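Periplasmic divalent cation tolerance protein (Xylella fastidiosa, PDB 2NUH) is of unknown function but belongs to the CutA family of divalent cation tolerance proteins and possibly binds copper ions. Local coordinates at residues I20-V24 / L74-H78; A31-L37 / I56-T62; S3-F9 / E84-V90. All blocks are in the same frame, centred on the assembly; numbering follows the deposited sequence.

Interaction 1: residues I20-V24 / L74-H78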
ATOM      1  N   ILE A  20      -1.248  11.320   0.868  1.00 13.12           N
ATOM      2  CA  ILE A  20       0.164  11.556   0.588  1.00 13.57           C
ATOM      3  C   ILE A  20       0.782  10.300   0.005  1.00 13.22           C
ATOM      4  O   ILE A  20       1.439  10.338  -1.027  1.00 14.31           O
ATOM      5  CB  ILE A  20       0.924  11.975   1.850  1.00 13.88           C
ATOM      6  CG1 ILE A  20       0.448  13.351   2.317  1.00 15.10           C
ATOM      7  CG2 ILE A  20       2.446  11.982   1.617  1.00 15.50           C
ATOM      8  CD1 ILE A  20       0.792  13.630   3.750  1.00 15.90           C
ATOM      9  N   ILE A  21       0.553   9.171   0.664  1.00 12.75           N
ATOM     10  CA  ILE A  21       1.162   7.926   0.212  1.00 12.86           C
ATOM     11  C   ILE A  21       0.642   7.547  -1.160  1.00 12.75           C
ATOM     12  O   ILE A  21       1.410   7.163  -2.047  1.00 13.08           O
ATOM     13  CB  ILE A  21       0.921   6.805   1.229  1.00 12.79           C
ATOM     14  CG1 ILE A  21       1.820   7.023   2.446  1.00 14.32           C
ATOM     15  CG2 ILE A  21       1.187   5.427   0.603  1.00 13.63           C
ATOM     16  CD1 ILE A  21       1.310   6.335   3.709  1.00 16.52           C
ATOM     17  N   SER A  22      -0.668   7.646  -1.330  1.00 12.60           N
ATOM     18  CA  SER A  22      -1.278   7.280  -2.597  1.00 12.77           C
ATOM     19  C   SER A  22      -0.724   8.126  -3.725  1.00 13.27           C
ATOM     20  O   SER A  22      -0.313   7.603  -4.773  1.00 13.45           O
ATOM     21  CB  SER A  22      -2.787   7.484  -2.515  1.00 12.50           C
ATOM     22  OG  SER A  22      -3.368   6.574  -1.606  1.00 14.61           O
ATOM     23  N   ARG A  23      -0.712   9.439  -3.516  1.00 13.33           N
ATOM     24  CA  ARG A  23      -0.292  10.339  -4.567  1.00 14.83           C
ATOM     25  C   ARG A  23       1.177  10.150  -4.886  1.00 13.85           C
ATOM     26  O   ARG A  23       1.558  10.091  -6.053  1.00 14.66           O
ATOM     27  CB  ARG A  23      -0.564  11.792  -4.185  1.00 15.06           C
ATOM     28  CG  ARG A  23      -2.031  12.165  -4.127  1.00 18.17           C
ATOM     29  CD  ARG A  23      -2.198  13.675  -3.864  1.00 19.02           C
ATOM     30  NE  ARG A  23      -1.305  14.483  -4.704  1.00 25.05           N
ATOM     31  CZ  ARG A  23      -0.231  15.136  -4.259  1.00 29.02           C
ATOM     32  NH1 ARG A  23       0.528  15.838  -5.093  1.00 28.75           N
ATOM     33  NH2 ARG A  23       0.089  15.100  -2.976  1.00 30.99           N
ATOM     34  N   VAL A  24       2.003  10.042  -3.855  1.00 13.17           N
ATOM     35  CA  VAL A  24       3.439   9.936  -4.098  1.00 13.12           C
ATOM     36  C   VAL A  24       3.800   8.627  -4.779  1.00 12.75           C
ATOM     37  O   VAL A  24       4.579   8.602  -5.709  1.00 12.55           O
ATOM     38  CB  VAL A  24       4.265  10.121  -2.822  1.00 13.52           C
ATOM     39  CG1 VAL A  24       5.725   9.753  -3.072  1.00 14.78           C
ATOM     40  CG2 VAL A  24       4.167  11.569  -2.369  1.00 14.64           C
ATOM     41  N   LEU A  74       6.832   4.074   0.862  1.00 11.59           N
ATOM     42  CA  LEU A  74       5.719   4.089   1.803  1.00 12.42           C
ATOM     43  C   LEU A  74       6.236   4.353   3.215  1.00 12.15           C
ATOM     44  O   LEU A  74       5.699   5.193   3.938  1.00 11.96           O
ATOM     45  CB  LEU A  74       4.993   2.744   1.727  1.00 12.77           C
ATOM     46  CG  LEU A  74       4.010   2.296   2.800  1.00 15.54           C
ATOM     47  CD1 LEU A  74       2.710   3.000   2.614  1.00 19.08           C
ATOM     48  CD2 LEU A  74       3.809   0.783   2.696  1.00 15.30           C
ATOM     49  N   CYS A  75       7.291   3.646   3.595  1.00 11.81           N
ATOM     50  CA  CYS A  75       7.856   3.874   4.916  1.00 12.06           C
ATOM     51  C   CYS A  75       8.338   5.295   5.089  1.00 11.68           C
ATOM     52  O   CYS A  75       8.165   5.873   6.156  1.00 11.81           O
ATOM     53  CB  CYS A  75       9.011   2.931   5.163  1.00 12.28           C
ATOM     54  SG  CYS A  75       8.501   1.261   5.416  1.00 14.13           S
ATOM     55  N   ALA A  76       8.959   5.840   4.045  1.00 11.55           N
ATOM     56  CA  ALA A  76       9.537   7.171   4.134  1.00 11.91           C
ATOM     57  C   ALA A  76       8.448   8.210   4.348  1.00 12.13           C
ATOM     58  O   ALA A  76       8.702   9.297   4.863  1.00 12.66           O
ATOM     59  CB  ALA A  76      10.314   7.479   2.869  1.00 12.08           C
ATOM     60  N   LEU A  77       7.236   7.872   3.930  1.00 12.30           N
ATOM     61  CA  LEU A  77       6.129   8.813   3.982  1.00 11.87           C
ATOM     62  C   LEU A  77       5.216   8.531   5.141  1.00 11.78           C
ATOM     63  O   LEU A  77       4.226   9.229   5.337  1.00 12.67           O
ATOM     64  CB  LEU A  77       5.304   8.701   2.707  1.00 12.49           C
ATOM     65  CG  LEU A  77       6.032   9.044   1.413  1.00 13.70           C
ATOM     66  CD1 LEU A  77       5.207   8.588   0.220  1.00 15.08           C
ATOM     67  CD2 LEU A  77       6.317  10.531   1.361  1.00 14.45           C
ATOM     68  N   HIS A  78       5.519   7.495   5.902  1.00 11.25           N
ATOM     69  CA  HIS A  78       4.520   6.987   6.815  1.00 11.08           C
ATOM     70  C   HIS A  78       4.588   7.619   8.186  1.00 11.50           C
ATOM     71  O   HIS A  78       5.670   7.800   8.720  1.00 11.50           O
ATOM     72  CB  HIS A  78       4.675   5.493   6.967  1.00 11.43           C
ATOM     73  CG  HIS A  78       3.373   4.807   7.165  1.00 10.94           C
ATOM     74  ND1 HIS A  78       2.692   4.852   8.357  1.00 12.30           N
ATOM     75  CD2 HIS A  78       2.601   4.106   6.305  1.00 12.23           C
ATOM     76  CE1 HIS A  78       1.558   4.181   8.230  1.00 11.84           C
ATOM     77  NE2 HIS A  78       1.482   3.717   6.998  1.00 12.49           N
TER
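The imidazole of His78 is met by the CD1 methyl of Ile21, which arrives at the CD2 corner, 3.7 Å away, on a slant to the ring plane. Leu74 O lies at the edge of the ring, in its plane, while the ring of Tyr80 leans against it with the two planes about 45° apart. The contact joins the two helices, 15-27 and 67-77, that pack side by side on one face of the ferredoxin-like sheet of CutA, and it shows how such a helix pair can be sealed by apolar contacts, with no hydrogen bond between the segments. Ile21 touches three residues of 74-78. Its CG2 branch sits 3.5 Å from Leu74 CD1, whereas CG1, set beside the backbone N and opposite the carbonyl carbon (chi1 -74°), carries the chain on past Leu77 CB at 3.9 Å; the Ile21 and Leu77 side chains run antiparallel to each other there. The imidazole nitrogens face other partners, NE2 bonding to Thr11 O of strand 5-12 and ND1 pairing with Tyr80 N, which together fix the rotation of the ring that Ile21 touches. Leu77 divides its two methyls between neighbouring turns of helix 15-27: CD2 lies 4.1 Å from Ile20 CG2, and CD1 meets Val24 tip to tip, 3.5 Å from Val24 CG1.

Interaction 2: residues A31-L37 / I56-T62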
ATOM      1  N   ALA A  31       3.795   2.642  -7.905  1.00 12.32           N
ATOM      2  CA  ALA A  31       2.566   1.872  -7.912  1.00 12.49           C
ATOM      3  C   ALA A  31       1.718   2.430  -9.028  1.00 12.32           C
ATOM      4  O   ALA A  31       1.796   3.616  -9.322  1.00 12.67           O
ATOM      5  CB  ALA A  31       1.850   2.014  -6.586  1.00 12.66           C
ATOM      6  N   ALA A  32       0.926   1.574  -9.669  1.00 12.24           N
ATOM      7  CA  ALA A  32       0.041   2.041 -10.722  1.00 12.79           C
ATOM      8  C   ALA A  32      -1.207   2.669 -10.124  1.00 12.79           C
ATOM      9  O   ALA A  32      -1.818   3.536 -10.710  1.00 13.04           O
ATOM     10  CB  ALA A  32      -0.342   0.916 -11.607  1.00 12.79           C
ATOM     11  N   CYS A  33      -1.597   2.203  -8.950  1.00 13.35           N
ATOM     12  CA  CYS A  33      -2.782   2.744  -8.320  1.00 13.81           C
ATOM     13  C   CYS A  33      -2.755   2.370  -6.865  1.00 12.30           C
ATOM     14  O   CYS A  33      -2.138   1.386  -6.470  1.00 12.30           O
ATOM     15  CB  CYS A  33      -4.058   2.263  -9.035  1.00 15.16           C
ATOM     16  SG  CYS A  33      -5.623   2.183  -8.094  0.50 16.19           S
ATOM     17  N   VAL A  34      -3.401   3.199  -6.062  1.00 11.27           N
ATOM     18  CA  VAL A  34      -3.541   2.898  -4.650  1.00 11.03           C
ATOM     19  C   VAL A  34      -4.979   3.135  -4.274  1.00 10.79           C
ATOM     20  O   VAL A  34      -5.533   4.201  -4.575  1.00 10.61           O
ATOM     21  CB  VAL A  34      -2.647   3.790  -3.781  1.00 10.60           C
ATOM     22  CG1 VAL A  34      -2.894   3.493  -2.311  1.00 12.03           C
ATOM     23  CG2 VAL A  34      -1.177   3.575  -4.127  1.00 12.20           C
ATOM     24  N   THR A  35      -5.599   2.137  -3.647  1.00 10.28           N
ATOM     25  CA  THR A  35      -6.959   2.281  -3.180  1.00 10.94           C
ATOM     26  C   THR A  35      -6.965   2.414  -1.677  1.00 11.26           C
ATOM     27  O   THR A  35      -6.296   1.663  -0.971  1.00 11.51           O
ATOM     28  CB  THR A  35      -7.787   1.074  -3.613  1.00 11.34           C
ATOM     29  OG1 THR A  35      -7.784   1.024  -5.045  1.00 12.43           O
ATOM     30  CG2 THR A  35      -9.225   1.165  -3.115  1.00 12.28           C
ATOM     31  N   GLN A  36      -7.731   3.381  -1.198  1.00 11.47           N
ATOM     32  CA  GLN A  36      -7.897   3.606   0.218  1.00 12.99           C
ATOM     33  C   GLN A  36      -9.272   3.149   0.602  1.00 13.60           C
ATOM     34  O   GLN A  36     -10.249   3.451  -0.091  1.00 14.32           O
ATOM     35  CB  GLN A  36      -7.898   5.088   0.520  1.00 13.63           C
ATOM     36  CG  GLN A  36      -6.727   5.886   0.141  1.00 16.63           C
ATOM     37  CD  GLN A  36      -7.089   7.354   0.154  1.00 17.80           C
ATOM     38  OE1 GLN A  36      -7.747   7.856   1.086  1.00 19.46           O
ATOM     39  NE2 GLN A  36      -6.695   8.045  -0.892  1.00 18.19           N
ATOM     40  N   LEU A  37      -9.343   2.464   1.729  1.00 13.90           N
ATOM     41  CA  LEU A  37     -10.602   2.043   2.306  1.00 15.29           C
ATOM     42  C   LEU A  37     -10.685   2.703   3.678  1.00 16.40           C
ATOM     43  O   LEU A  37      -9.937   2.355   4.585  1.00 14.90           O
ATOM     44  CB  LEU A  37     -10.664   0.515   2.396  1.00 15.81           C
ATOM     45  CG  LEU A  37     -10.214  -0.329   1.184  1.00 17.59           C
ATOM     46  CD1 LEU A  37     -10.166  -1.827   1.481  1.00 19.34           C
ATOM     47  CD2 LEU A  37     -11.108  -0.088  -0.002  1.00 20.05           C
ATOM     48  N   ILE A  56      -6.972   3.994   7.772  1.00 12.60           N
ATOM     49  CA  ILE A  56      -7.361   3.831   6.385  1.00 12.77           C
ATOM     50  C   ILE A  56      -6.573   2.647   5.882  1.00 12.06           C
ATOM     51  O   ILE A  56      -5.363   2.581   6.089  1.00 11.84           O
ATOM     52  CB  ILE A  56      -6.949   5.055   5.561  1.00 13.44           C
ATOM     53  CG1 ILE A  56      -7.428   6.350   6.235  1.00 15.72           C
ATOM     54  CG2 ILE A  56      -7.408   4.932   4.097  1.00 13.55           C
ATOM     55  CD1 ILE A  56      -8.909   6.474   6.338  1.00 17.93           C
ATOM     56  N   GLN A  57      -7.252   1.700   5.247  1.00 11.09           N
ATOM     57  CA  GLN A  57      -6.580   0.567   4.661  1.00 11.23           C
ATOM     58  C   GLN A  57      -6.148   0.932   3.261  1.00 11.46           C
ATOM     59  O   GLN A  57      -6.932   1.496   2.497  1.00 12.40           O
ATOM     60  CB  GLN A  57      -7.518  -0.645   4.638  1.00 11.92           C
ATOM     61  CG  GLN A  57      -6.926  -1.862   3.947  1.00 12.16           C
ATOM     62  CD  GLN A  57      -5.862  -2.524   4.770  1.00 13.54           C
ATOM     63  OE1 GLN A  57      -4.735  -2.756   4.302  1.00 15.15           O
ATOM     64  NE2 GLN A  57      -6.193  -2.822   6.000  1.00 10.26           N
ATOM     65  N   LEU A  58      -4.901   0.622   2.927  1.00 10.97           N
ATOM     66  CA  LEU A  58      -4.407   0.859   1.587  1.00 11.12           C
ATOM     67  C   LEU A  58      -4.222  -0.445   0.863  1.00 11.04           C
ATOM     68  O   LEU A  58      -3.802  -1.447   1.451  1.00 10.91           O
ATOM     69  CB  LEU A  58      -3.063   1.587   1.607  1.00 11.31           C
ATOM     70  CG  LEU A  58      -3.006   2.938   2.307  1.00 12.02           C
ATOM     71  CD1 LEU A  58      -1.591   3.446   2.130  1.00 15.11           C
ATOM     72  CD2 LEU A  58      -3.986   3.913   1.702  1.00 13.28           C
ATOM     73  N   LEU A  59      -4.557  -0.411  -0.418  1.00 10.99           N
ATOM     74  CA  LEU A  59      -4.302  -1.509  -1.328  1.00 11.63           C
ATOM     75  C   LEU A  59      -3.506  -0.909  -2.457  1.00 11.33           C
ATOM     76  O   LEU A  59      -4.020  -0.130  -3.252  1.00 11.45           O
ATOM     77  CB  LEU A  59      -5.599  -2.108  -1.882  1.00 12.29           C
ATOM     78  CG  LEU A  59      -6.550  -2.831  -0.944  1.00 15.08           C
ATOM     79  CD1 LEU A  59      -7.794  -3.201  -1.709  1.00 17.13           C
ATOM     80  CD2 LEU A  59      -5.905  -4.073  -0.401  1.00 18.67           C
ATOM     81  N   ILE A  60      -2.238  -1.266  -2.504  1.00 11.18           N
ATOM     82  CA  ILE A  60      -1.308  -0.666  -3.441  1.00 11.64           C
ATOM     83  C   ILE A  60      -1.042  -1.665  -4.536  1.00 11.75           C
ATOM     84  O   ILE A  60      -0.634  -2.784  -4.259  1.00 12.20           O
ATOM     85  CB  ILE A  60      -0.010  -0.328  -2.723  1.00 12.11           C
ATOM     86  CG1 ILE A  60      -0.286   0.720  -1.660  1.00 11.54           C
ATOM     87  CG2 ILE A  60       1.022   0.201  -3.693  1.00 12.91           C
ATOM     88  CD1 ILE A  60       0.726   0.717  -0.538  1.00 12.13           C
ATOM     89  N   LYS A  61      -1.264  -1.265  -5.784  1.00 12.07           N
ATOM     90  CA  LYS A  61      -1.066  -2.179  -6.899  1.00 12.46           C
ATOM     91  C   LYS A  61       0.243  -1.828  -7.575  1.00 11.87           C
ATOM     92  O   LYS A  61       0.438  -0.715  -8.032  1.00 12.23           O
ATOM     93  CB  LYS A  61      -2.212  -2.063  -7.902  1.00 13.54           C
ATOM     94  CG  LYS A  61      -3.419  -2.946  -7.610  1.00 17.97           C
ATOM     95  CD  LYS A  61      -4.284  -2.417  -6.495  1.00 22.91           C
ATOM     96  CE  LYS A  61      -5.169  -1.283  -6.961  1.00 24.68           C
ATOM     97  NZ  LYS A  61      -5.899  -0.693  -5.822  1.00 26.61           N
ATOM     98  N   THR A  62       1.143  -2.789  -7.647  1.00 12.03           N
ATOM     99  CA  THR A  62       2.445  -2.523  -8.209  1.00 12.74           C
ATOM    100  C   THR A  62       2.931  -3.799  -8.867  1.00 13.04           C
ATOM    101  O   THR A  62       2.152  -4.716  -9.068  1.00 12.31           O
ATOM    102  CB  THR A  62       3.411  -1.980  -7.127  1.00 13.69           C
ATOM    103  OG1 THR A  62       4.639  -1.560  -7.739  1.00 15.03           O
ATOM    104  CG2 THR A  62       3.677  -3.000  -6.039  1.00 13.46           C
TER
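Strands 33-38 and 50-63 are antiparallel neighbours in the ferredoxin-like sheet, where Thr35 with Leu59 and Leu37 with Gln57 form hydrogen-bonded pairs, each closed by two backbone bonds. Lys61 N donates to Cys33 O at a nearly straight 174°, and Ala32 N extends the pairing to Lys61 O. Lys61 shows how a long side chain can reinforce such a register. Bends at chi2 and chi3 (76° and 78°) fold it back along its own strand, and NZ crosses to Thr35 OG1, 2.7 Å away, while also giving a longer bond of 3.2 Å to Leu59 O. That carbonyl takes two donors, Thr35 N and Lys61 NZ, which approach opposite faces of its plane. On the face opposite Thr35 and Lys61, Val34 and Ile60 lie side by side with CG1 to CG1 at 3.9 Å, and Gln36 CG runs along Leu58 CD2 at 3.7 Å; at the start of 31-37, Ala31 CB touches Ile60 CG2 at 3.5 Å. Helix 15-27 covers the Val34 face, Ser22 touching Val34 and Gln36; beyond 56-62, Leu58 and Ile60 share backbone hydrogen bonds with Ser10 and Ile8 of strand 5-12, and Tyr97 of helix 95-105 packs on Lys61.

Interaction 3: residues S3-F9 / E84-V90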
ATOM      1  N   SER A   3       1.511 -14.065 -11.812  1.00 23.63           N
ATOM      2  CA  SER A   3       1.834 -12.793 -12.508  1.00 23.28           C
ATOM      3  C   SER A   3       2.875 -12.044 -11.700  1.00 23.10           C
ATOM      4  O   SER A   3       3.152 -12.388 -10.546  1.00 24.40           O
ATOM      5  CB  SER A   3       0.582 -11.919 -12.647  1.00 23.16           C
ATOM      6  OG  SER A   3       0.450 -11.053 -11.530  1.00 23.42           O
ATOM      7  N   ASP A   4       3.444 -11.010 -12.305  1.00 22.75           N
ATOM      8  CA  ASP A   4       4.378 -10.166 -11.588  1.00 21.59           C
ATOM      9  C   ASP A   4       3.751  -8.931 -10.935  1.00 19.71           C
ATOM     10  O   ASP A   4       4.452  -8.065 -10.445  1.00 17.83           O
ATOM     11  CB  ASP A   4       5.806 -10.059 -12.191  0.50 22.99           C
ATOM     12  CG  ASP A   4       6.717 -11.255 -11.808  0.50 25.76           C
ATOM     13  OD1 ASP A   4       7.904 -11.249 -12.204  0.50 29.02           O
ATOM     14  OD2 ASP A   4       6.249 -12.194 -11.121  0.50 30.79           O
ATOM     15  N   VAL A   5       2.422  -8.882 -10.916  1.00 16.64           N
ATOM     16  CA  VAL A   5       1.717  -7.845 -10.182  1.00 14.92           C
ATOM     17  C   VAL A   5       1.612  -8.253  -8.710  1.00 14.08           C
ATOM     18  O   VAL A   5       1.400  -9.421  -8.380  1.00 13.78           O
ATOM     19  CB  VAL A   5       0.332  -7.556 -10.796  1.00 15.27           C
ATOM     20  CG1 VAL A   5      -0.504  -6.697  -9.863  1.00 15.07           C
ATOM     21  CG2 VAL A   5       0.503  -6.869 -12.138  1.00 15.74           C
ATOM     22  N   TYR A   6       1.804  -7.270  -7.838  1.00 12.58           N
ATOM     23  CA  TYR A   6       1.682  -7.467  -6.413  1.00 12.13           C
ATOM     24  C   TYR A   6       0.719  -6.475  -5.828  1.00 12.00           C
ATOM     25  O   TYR A   6       0.665  -5.326  -6.251  1.00 12.51           O
ATOM     26  CB  TYR A   6       3.039  -7.265  -5.745  1.00 12.54           C
ATOM     27  CG  TYR A   6       3.908  -8.483  -5.895  1.00 13.26           C
ATOM     28  CD1 TYR A   6       4.110  -9.346  -4.833  1.00 13.56           C
ATOM     29  CD2 TYR A   6       4.497  -8.791  -7.116  1.00 14.86           C
ATOM     30  CE1 TYR A   6       4.900 -10.481  -4.973  1.00 15.30           C
ATOM     31  CE2 TYR A   6       5.268  -9.921  -7.264  1.00 16.16           C
ATOM     32  CZ  TYR A   6       5.469 -10.757  -6.193  1.00 16.32           C
ATOM     33  OH  TYR A   6       6.240 -11.889  -6.347  1.00 18.36           O
ATOM     34  N   LEU A   7      -0.032  -6.942  -4.841  1.00 12.78           N
ATOM     35  CA  LEU A   7      -0.934  -6.104  -4.090  1.00 13.51           C
ATOM     36  C   LEU A   7      -0.286  -5.915  -2.737  1.00 12.43           C
ATOM     37  O   LEU A   7      -0.023  -6.892  -2.036  1.00 12.97           O
ATOM     38  CB  LEU A   7      -2.278  -6.819  -3.924  1.00 13.84           C
ATOM     39  CG  LEU A   7      -3.476  -6.161  -3.247  1.00 16.92           C
ATOM     40  CD1 LEU A   7      -3.787  -4.805  -3.837  1.00 18.03           C
ATOM     41  CD2 LEU A   7      -4.666  -7.077  -3.390  1.00 16.33           C
ATOM     42  N   ILE A   8      -0.011  -4.670  -2.374  1.00 11.58           N
ATOM     43  CA  ILE A   8       0.569  -4.393  -1.066  1.00 11.78           C
ATOM     44  C   ILE A   8      -0.496  -3.822  -0.170  1.00 11.85           C
ATOM     45  O   ILE A   8      -1.178  -2.882  -0.551  1.00 11.58           O
ATOM     46  CB  ILE A   8       1.720  -3.381  -1.159  1.00 11.39           C
ATOM     47  CG1 ILE A   8       2.799  -3.904  -2.110  1.00 13.74           C
ATOM     48  CG2 ILE A   8       2.305  -3.099   0.225  1.00 14.41           C
ATOM     49  CD1 ILE A   8       3.841  -2.860  -2.449  1.00 15.03           C
ATOM     50  N   PHE A   9      -0.618  -4.412   1.014  1.00 11.57           N
ATOM     51  CA  PHE A   9      -1.513  -3.921   2.041  1.00 11.50           C
ATOM     52  C   PHE A   9      -0.723  -3.072   3.001  1.00 11.66           C
ATOM     53  O   PHE A   9       0.338  -3.464   3.460  1.00 11.79           O
ATOM     54  CB  PHE A   9      -2.134  -5.089   2.802  1.00 11.61           C
ATOM     55  CG  PHE A   9      -3.040  -5.935   1.973  1.00 12.56           C
ATOM     56  CD1 PHE A   9      -4.417  -5.837   2.111  1.00 13.72           C
ATOM     57  CD2 PHE A   9      -2.525  -6.841   1.062  1.00 12.90           C
ATOM     58  CE1 PHE A   9      -5.264  -6.630   1.337  1.00 15.35           C
ATOM     59  CE2 PHE A   9      -3.358  -7.636   0.294  1.00 14.27           C
ATOM     60  CZ  PHE A   9      -4.731  -7.515   0.428  1.00 14.44           C
ATOM     61  N   GLU A  84       2.402  -1.374   8.509  1.00 11.91           N
ATOM     62  CA  GLU A  84       2.040  -2.562   7.780  1.00 11.94           C
ATOM     63  C   GLU A  84       2.501  -2.423   6.340  1.00 11.96           C
ATOM     64  O   GLU A  84       2.253  -1.406   5.683  1.00 11.86           O
ATOM     65  CB  GLU A  84       0.528  -2.729   7.838  1.00 11.89           C
ATOM     66  CG  GLU A  84      -0.020  -3.859   6.983  1.00 12.19           C
ATOM     67  CD  GLU A  84      -1.521  -3.838   6.972  1.00 13.89           C
ATOM     68  OE1 GLU A  84      -2.113  -3.522   5.931  1.00 14.84           O
ATOM     69  OE2 GLU A  84      -2.106  -4.093   8.035  1.00 15.42           O
ATOM     70  N   ALA A  85       3.190  -3.438   5.846  1.00 11.88           N
ATOM     71  CA  ALA A  85       3.531  -3.447   4.439  1.00 12.32           C
ATOM     72  C   ALA A  85       3.737  -4.889   4.080  1.00 12.85           C
ATOM     73  O   ALA A  85       4.775  -5.465   4.347  1.00 13.04           O
ATOM     74  CB  ALA A  85       4.781  -2.630   4.159  1.00 13.07           C
ATOM     75  N   ILE A  86       2.694  -5.489   3.529  1.00 12.19           N
ATOM     76  CA  ILE A  86       2.763  -6.891   3.170  1.00 13.24           C
ATOM     77  C   ILE A  86       2.246  -7.033   1.760  1.00 12.09           C
ATOM     78  O   ILE A  86       1.221  -6.457   1.409  1.00 12.02           O
ATOM     79  CB  ILE A  86       1.957  -7.777   4.126  1.00 13.58           C
ATOM     80  CG1 ILE A  86       0.547  -7.219   4.336  1.00 14.88           C
ATOM     81  CG2 ILE A  86       2.684  -7.883   5.460  1.00 15.54           C
ATOM     82  CD1 ILE A  86      -0.346  -8.080   5.219  1.00 15.63           C
ATOM     83  N   ALA A  87       2.991  -7.767   0.946  1.00 11.74           N
ATOM     84  CA  ALA A  87       2.690  -7.854  -0.473  1.00 12.16           C
ATOM     85  C   ALA A  87       2.258  -9.248  -0.802  1.00 12.24           C
ATOM     86  O   ALA A  87       2.858 -10.230  -0.350  1.00 12.39           O
ATOM     87  CB  ALA A  87       3.905  -7.458  -1.317  1.00 12.43           C
ATOM     88  N   VAL A  88       1.203  -9.324  -1.599  1.00 12.46           N
ATOM     89  CA  VAL A  88       0.671 -10.593  -2.031  1.00 13.27           C
ATOM     90  C   VAL A  88       0.809 -10.629  -3.546  1.00 13.46           C
ATOM     91  O   VAL A  88       0.452  -9.676  -4.236  1.00 12.79           O
ATOM     92  CB  VAL A  88      -0.793 -10.722  -1.619  1.00 13.96           C
ATOM     93  CG1 VAL A  88      -1.369 -11.986  -2.173  1.00 16.02           C
ATOM     94  CG2 VAL A  88      -0.928 -10.691  -0.113  1.00 14.99           C
ATOM     95  N   GLN A  89       1.363 -11.720  -4.052  1.00 14.47           N
ATOM     96  CA  GLN A  89       1.476 -11.912  -5.486  1.00 15.30           C
ATOM     97  C   GLN A  89       0.112 -12.174  -6.106  1.00 15.28           C
ATOM     98  O   GLN A  89      -0.658 -12.997  -5.614  1.00 16.09           O
ATOM     99  CB  GLN A  89       2.406 -13.081  -5.797  1.00 16.54           C
ATOM    100  CG  GLN A  89       2.741 -13.179  -7.277  1.00 17.97           C
ATOM    101  CD  GLN A  89       3.748 -14.255  -7.586  1.00 22.64           C
ATOM    102  OE1 GLN A  89       4.406 -14.213  -8.625  1.00 26.75           O
ATOM    103  NE2 GLN A  89       3.886 -15.224  -6.687  1.00 23.76           N
ATOM    104  N   VAL A  90      -0.180 -11.470  -7.192  1.00 14.98           N
ATOM    105  CA  VAL A  90      -1.377 -11.739  -7.974  1.00 15.28           C
ATOM    106  C   VAL A  90      -1.133 -12.992  -8.798  1.00 15.79           C
ATOM    107  O   VAL A  90      -0.131 -13.096  -9.502  1.00 16.25           O
ATOM    108  CB  VAL A  90      -1.732 -10.531  -8.857  1.00 15.28           C
ATOM    109  CG1 VAL A  90      -2.758 -10.891  -9.926  1.00 16.13           C
ATOM    110  CG2 VAL A  90      -2.251  -9.405  -7.978  1.00 15.09           C
TER
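Ser3 and Val90 meet through a carbonyl that takes two bonds: Ser3 N reaches Val90 O in the carbonyl plane at 3.0 Å, and Ser3 OG donates to the same oxygen from well above that plane at 2.9 Å. OG in turn accepts from Val5 N, 3.0 Å away, an ST turn that ties the first ordered residue to the strand that follows. Further along, the main chain takes over. Leu7 with Val88 and Phe9 with Ile86 are hydrogen-bonded pairs with two bonds each, and Val90 N adds one to Val5 O; the non-hydrogen-bonded pairs Tyr6 with Gln89 and Ile8 with Ala87 alternate with them, flanked by CA-H...O contacts such as Ala87 CA to Leu7 O. This is the antiparallel pairing of the first and last strands of the ferredoxin-like core. Aromatic contacts differ on the two faces. The Tyr6 ring, turned beside its backbone N (chi1 -79°), lies over the strand so that Gln89 CA sits above one face, 4.0 Å from the ring centroid and 23° off the normal, and Gln89 CB comes within 3.7 Å of Tyr6 CE1. Across the sheet, the Phe9 ring presents its edge to Ile86 O, near the ring plane, and sets CE2 3.9 Å from Val88 CG2. The remaining apolar contacts are simpler: Ala87 CB touches both Ile8 CG1 and Tyr6 CD1, underneath helix 67-77, whose Ala70 and Val67 pack on Ile8 and Tyr6. Where strand 5-12 begins and 86-89 has ended, Val5 and Val90 lie alongside each other, pointing the same way, and Leu98 of helix 95-105 packs on both of them, with Val5 CG1 3.7 Å from Val90 CG2.

Strands 50-63 and 5-12 make interactions 2 and 3 parts of one sheet: their centres are 10 Å apart, and Ile8 N probably bonds to Ile60 O at 2.7 Å. Interaction 1 lies on one face of that sheet, its centre 11 Å from that of interaction 2, where Ile21 CG2 packs on Leu58 CD1 at 3.7 Å. Interactions 1 and 3 stand farther apart, 16 Å between centres, yet Leu74 CD2 still reaches Ala85 CB at 3.8 Å. Helix 67-77 thus touches both its partner helix and the residue leading into strand 86-89, and the three contacts together illustrate how a ferredoxin-like domain knits distant sequence segments into one helix-covered sheet.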